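Local coordinates for tetratricopeptide repeat domain protein (Salinibacter ruber, PDB 3MA5) that is of unknown function but, as a tetratricopeptide repeat protein, probably serves as a helical scaffold for binding other proteins, at residues L47-E52 with K87-G92; D62-G67 with S81-A86. All coordinates share one frame; numbering follows the deposited sequence.

Interaction 1 sets helix 77-91 against helix 42-53, and interaction 2 sets it against helix 57-74, the two helices of the predicted TPR repeat at residues 41-74, within a helical fragment of a longer protein. Interaction 2 is nested inside the chain loop that interaction 1 closes; their centres lie about 8 Å apart. The two meet through one tyrosine: Y64 OH, from interaction 2, is 2.7 Å from E52 OE1 of interaction 1, a probable hydrogen bond, with G48 O a more distant 3.2 Å from Y64 OH. The position of helix 77-91 is consistent with the capping helix that commonly ends a TPR array. Interaction 2 is buried and apolar; interaction 1 is smaller and partly open to solvent.

Interaction 1 (L47-E52 with K87-G92); sequences LGKLYE and KLKAEG
E52 and A90 make the main meeting between helix 42-53 and the C-terminal part of helix 77-91, with K49 and K89 approaching beside them. The methyl of A90 lies over the flat of the carboxylate rather than at one oxygen: A90 CB is 3.8 Å from E52 OE1 and 4.0 Å from E52 OE2. The glutamate reaches it by turning CG anti to its carbonyl carbon (chi1 -76°) and running extended from there (chi2 -170°). No hydrogen bond crosses between the segments; the polar end of E52 is instead held by the hydroxyl of Y64 on helix 57-74. An alanine here removes the carboxylate, which would probably leave the Y64 hydroxyl without its main partner and a gap beside the A90 methyl. Toward the solvent side, two lysine ends come near each other, K49 NZ and K89 NZ being 4.4 Å apart, while the aliphatic part of K49 also packs on Y64. With only 103 Å² buried in all, this is a light contact between helices, in which a carboxylate committed to a tyrosine offers its face to a methyl and the neighbouring lysines probably add mild repulsion.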
# COMPACT_ATOMS: atom_id res chain seq x y z
N LEU A 47 -1.01 1.72 -1.13
CA LEU A 47 0.01 2.56 -1.73
C LEU A 47 0.29 2.10 -3.14
O LEU A 47 0.39 2.91 -4.05
CB LEU A 47 1.31 2.50 -0.94
CG LEU A 47 2.42 3.44 -1.42
CD1 LEU A 47 1.83 4.82 -1.68
CD2 LEU A 47 3.53 3.51 -0.38
N GLY A 48 0.39 0.80 -3.31
CA GLY A 48 0.67 0.23 -4.61
C GLY A 48 -0.49 0.42 -5.55
O GLY A 48 -0.30 0.66 -6.74
N LYS A 49 -1.70 0.31 -5.03
CA LYS A 49 -2.88 0.47 -5.86
C LYS A 49 -2.96 1.92 -6.28
O LYS A 49 -3.56 2.25 -7.30
CB LYS A 49 -4.13 0.04 -5.08
CG LYS A 49 -4.36 -1.46 -5.05
CD LYS A 49 -5.13 -1.91 -6.30
CE LYS A 49 -4.97 -3.39 -6.60
NZ LYS A 49 -5.84 -3.80 -7.74
N LEU A 50 -2.33 2.80 -5.51
CA LEU A 50 -2.33 4.22 -5.79
C LEU A 50 -1.27 4.54 -6.81
O LEU A 50 -1.46 5.38 -7.69
CB LEU A 50 -2.05 5.01 -4.52
CG LEU A 50 -2.41 6.50 -4.51
CD1 LEU A 50 -3.84 6.69 -4.99
CD2 LEU A 50 -2.25 7.04 -3.10
N TYR A 51 -0.13 3.86 -6.68
CA TYR A 51 0.96 4.08 -7.61
C TYR A 51 0.52 3.69 -9.00
O TYR A 51 0.87 4.35 -9.97
CB TYR A 51 2.18 3.25 -7.24
CG TYR A 51 3.06 3.91 -6.23
CD1 TYR A 51 3.14 5.30 -6.14
CD2 TYR A 51 3.85 3.15 -5.37
CE1 TYR A 51 3.96 5.91 -5.20
CE2 TYR A 51 4.67 3.75 -4.44
CZ TYR A 51 4.73 5.12 -4.36
OH TYR A 51 5.53 5.68 -3.39
N GLU A 52 -0.26 2.62 -9.08
CA GLU A 52 -0.75 2.15 -10.36
C GLU A 52 -1.61 3.23 -10.99
O GLU A 52 -1.43 3.56 -12.15
CB GLU A 52 -1.54 0.85 -10.20
CG GLU A 52 -0.68 -0.40 -9.96
CD GLU A 52 -1.50 -1.66 -10.06
OE1 GLU A 52 -1.59 -2.42 -9.06
OE2 GLU A 52 -2.05 -1.88 -11.15
N LYS A 87 -0.13 -7.80 -6.87
CA LYS A 87 1.16 -7.87 -7.55
C LYS A 87 1.05 -8.63 -8.87
O LYS A 87 1.45 -8.13 -9.92
CB LYS A 87 2.17 -8.55 -6.63
CG LYS A 87 3.60 -8.62 -7.12
CD LYS A 87 4.48 -9.29 -6.05
CE LYS A 87 5.98 -9.22 -6.38
NZ LYS A 87 6.36 -10.05 -7.56
N LEU A 88 0.51 -9.84 -8.81
CA LEU A 88 0.36 -10.66 -10.00
C LEU A 88 -0.49 -10.03 -11.09
O LEU A 88 -0.27 -10.29 -12.28
CB LEU A 88 -0.22 -12.03 -9.62
CG LEU A 88 0.84 -13.12 -9.36
CD1 LEU A 88 1.85 -12.68 -8.31
CD2 LEU A 88 0.16 -14.37 -8.93
N LYS A 89 -1.44 -9.19 -10.71
CA LYS A 89 -2.30 -8.56 -11.70
C LYS A 89 -1.60 -7.38 -12.34
O LYS A 89 -1.70 -7.16 -13.54
CB LYS A 89 -3.60 -8.13 -11.02
CG LYS A 89 -4.60 -7.43 -11.91
CD LYS A 89 -5.81 -7.05 -11.10
CE LYS A 89 -6.76 -6.15 -11.86
NZ LYS A 89 -7.99 -5.86 -11.03
N ALA A 90 -0.86 -6.63 -11.53
CA ALA A 90 -0.12 -5.49 -12.04
C ALA A 90 0.82 -6.03 -13.12
O ALA A 90 0.93 -5.47 -14.21
CB ALA A 90 0.69 -4.83 -10.90
N GLU A 91 1.48 -7.14 -12.80
CA GLU A 91 2.39 -7.77 -13.73
C GLU A 91 1.72 -8.22 -15.01
O GLU A 91 2.29 -8.09 -16.09
CB GLU A 91 3.08 -8.94 -13.03
CG GLU A 91 4.30 -8.45 -12.27
CD GLU A 91 4.61 -9.24 -11.03
OE1 GLU A 91 4.16 -10.40 -10.92
OE2 GLU A 91 5.32 -8.70 -10.15
N GLY A 92 0.49 -8.72 -14.91
CA GLY A 92 -0.22 -9.15 -16.10
C GLY A 92 -0.82 -7.97 -16.87
O GLY A 92 -1.92 -8.06 -17.39

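Interaction 2 (D62-G67 with S81-A86); sequences DTYAQG and SELQDA
The hydroxyl of Y64 lies against two acceptors of helix 42-53, E52 OE1 and the more distant G48 O; with one proton to give, it probably bonds chiefly to the carboxylate. This holds the far end of a ring whose face packs on A86. The A86 methyl sits over that face as a CH-pi contact: A86 CB is 3.8 Å from the centroid of the Y64 ring, 15° off its normal, and is displaced toward the hydroxyl end, with A86 CB and Y64 CZ 3.7 Å apart. About one turn earlier on helix 77-91, L83 turns its CG anti to the carbonyl carbon (chi1 -80°), which brings its end across toward helix 57-74. There L83 CD1 lies 3.5 Å from G67 C, while L83 CD2 lies 4.1 Å from Y64 CD1, approaching the ring obliquely. The same leucine continues onto I68 and A71. The two segment axes are 9.1 Å apart at an angle of 151°, consistent with the antiparallel packing of a TPR's second helix on the helix that follows it. The buried interface is therefore largely apolar, held by dispersion and ring-face packing, and the one polar side-chain group among the touching residues, the tyrosine hydroxyl, is satisfied by helix 42-53.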
# COMPACT_ATOMS: atom_id res chain seq x y z
N ASP A 62 7.13 -2.72 -6.55
CA ASP A 62 8.19 -2.81 -5.56
C ASP A 62 7.56 -2.63 -4.21
O ASP A 62 8.14 -3.02 -3.20
CB ASP A 62 9.25 -1.72 -5.75
CG ASP A 62 9.84 -1.70 -7.14
OD1 ASP A 62 10.13 -2.79 -7.68
OD2 ASP A 62 10.03 -0.58 -7.68
N THR A 63 6.38 -2.01 -4.19
CA THR A 63 5.70 -1.80 -2.92
C THR A 63 4.93 -3.07 -2.55
O THR A 63 4.95 -3.51 -1.40
CB THR A 63 4.78 -0.56 -2.99
OG1 THR A 63 5.56 0.59 -3.33
CG2 THR A 63 4.13 -0.30 -1.65
N TYR A 64 4.27 -3.68 -3.52
CA TYR A 64 3.57 -4.92 -3.24
C TYR A 64 4.60 -5.94 -2.77
O TYR A 64 4.34 -6.76 -1.90
CB TYR A 64 2.85 -5.46 -4.50
CG TYR A 64 1.70 -4.59 -4.99
CD1 TYR A 64 0.96 -3.81 -4.10
CD2 TYR A 64 1.33 -4.59 -6.32
CE1 TYR A 64 -0.10 -3.04 -4.53
CE2 TYR A 64 0.26 -3.83 -6.76
CZ TYR A 64 -0.45 -3.05 -5.86
OH TYR A 64 -1.49 -2.27 -6.32
N ALA A 65 5.80 -5.88 -3.34
CA ALA A 65 6.85 -6.82 -2.97
C ALA A 65 7.38 -6.53 -1.59
O ALA A 65 7.71 -7.46 -0.84
CB ALA A 65 7.96 -6.78 -3.98
N GLN A 66 7.47 -5.25 -1.25
CA GLN A 66 7.92 -4.86 0.08
C GLN A 66 6.84 -5.32 1.08
O GLN A 66 7.14 -5.78 2.17
CB GLN A 66 8.05 -3.34 0.16
CG GLN A 66 9.14 -2.73 -0.69
CD GLN A 66 9.25 -1.21 -0.47
OE1 GLN A 66 9.01 -0.72 0.64
NE2 GLN A 66 9.64 -0.47 -1.51
N GLY A 67 5.58 -5.17 0.68
CA GLY A 67 4.48 -5.57 1.53
C GLY A 67 4.45 -7.06 1.77
O GLY A 67 4.20 -7.52 2.88
N SER A 81 -2.47 -12.37 1.11
CA SER A 81 -3.24 -12.68 -0.08
C SER A 81 -3.57 -11.51 -0.98
O SER A 81 -3.39 -11.60 -2.19
CB SER A 81 -4.55 -13.36 0.30
OG SER A 81 -4.33 -14.66 0.80
N GLU A 82 -4.08 -10.42 -0.41
CA GLU A 82 -4.46 -9.28 -1.23
C GLU A 82 -3.29 -8.67 -2.00
O GLU A 82 -3.46 -8.23 -3.13
CB GLU A 82 -5.19 -8.23 -0.38
CG GLU A 82 -6.65 -8.61 -0.05
CD GLU A 82 -7.51 -8.72 -1.30
OE1 GLU A 82 -7.88 -9.85 -1.67
OE2 GLU A 82 -7.80 -7.67 -1.92
N LEU A 83 -2.12 -8.68 -1.36
CA LEU A 83 -0.88 -8.17 -1.93
C LEU A 83 -0.44 -9.08 -3.07
O LEU A 83 -0.18 -8.64 -4.18
CB LEU A 83 0.19 -8.17 -0.84
CG LEU A 83 0.19 -7.04 0.18
CD1 LEU A 83 1.04 -7.40 1.37
CD2 LEU A 83 0.71 -5.79 -0.50
N GLN A 84 -0.36 -10.38 -2.79
CA GLN A 84 0.02 -11.36 -3.79
C GLN A 84 -0.85 -11.22 -5.02
O GLN A 84 -0.35 -11.22 -6.13
CB GLN A 84 -0.11 -12.77 -3.26
CG GLN A 84 0.90 -13.11 -2.21
CD GLN A 84 0.89 -14.55 -1.83
OE1 GLN A 84 1.86 -15.06 -1.29
NE2 GLN A 84 -0.21 -15.22 -2.10
N ASP A 85 -2.16 -11.10 -4.79
CA ASP A 85 -3.14 -10.95 -5.87
C ASP A 85 -2.91 -9.67 -6.65
O ASP A 85 -2.95 -9.66 -7.88
CB ASP A 85 -4.55 -10.96 -5.29
CG ASP A 85 -5.06 -12.36 -5.00
OD1 ASP A 85 -4.26 -13.32 -5.03
OD2 ASP A 85 -6.27 -12.50 -4.72
N ALA A 86 -2.67 -8.60 -5.93
CA ALA A 86 -2.46 -7.30 -6.53
C ALA A 86 -1.23 -7.28 -7.41
O ALA A 86 -1.28 -6.81 -8.54
CB ALA A 86 -2.33 -6.25 -5.44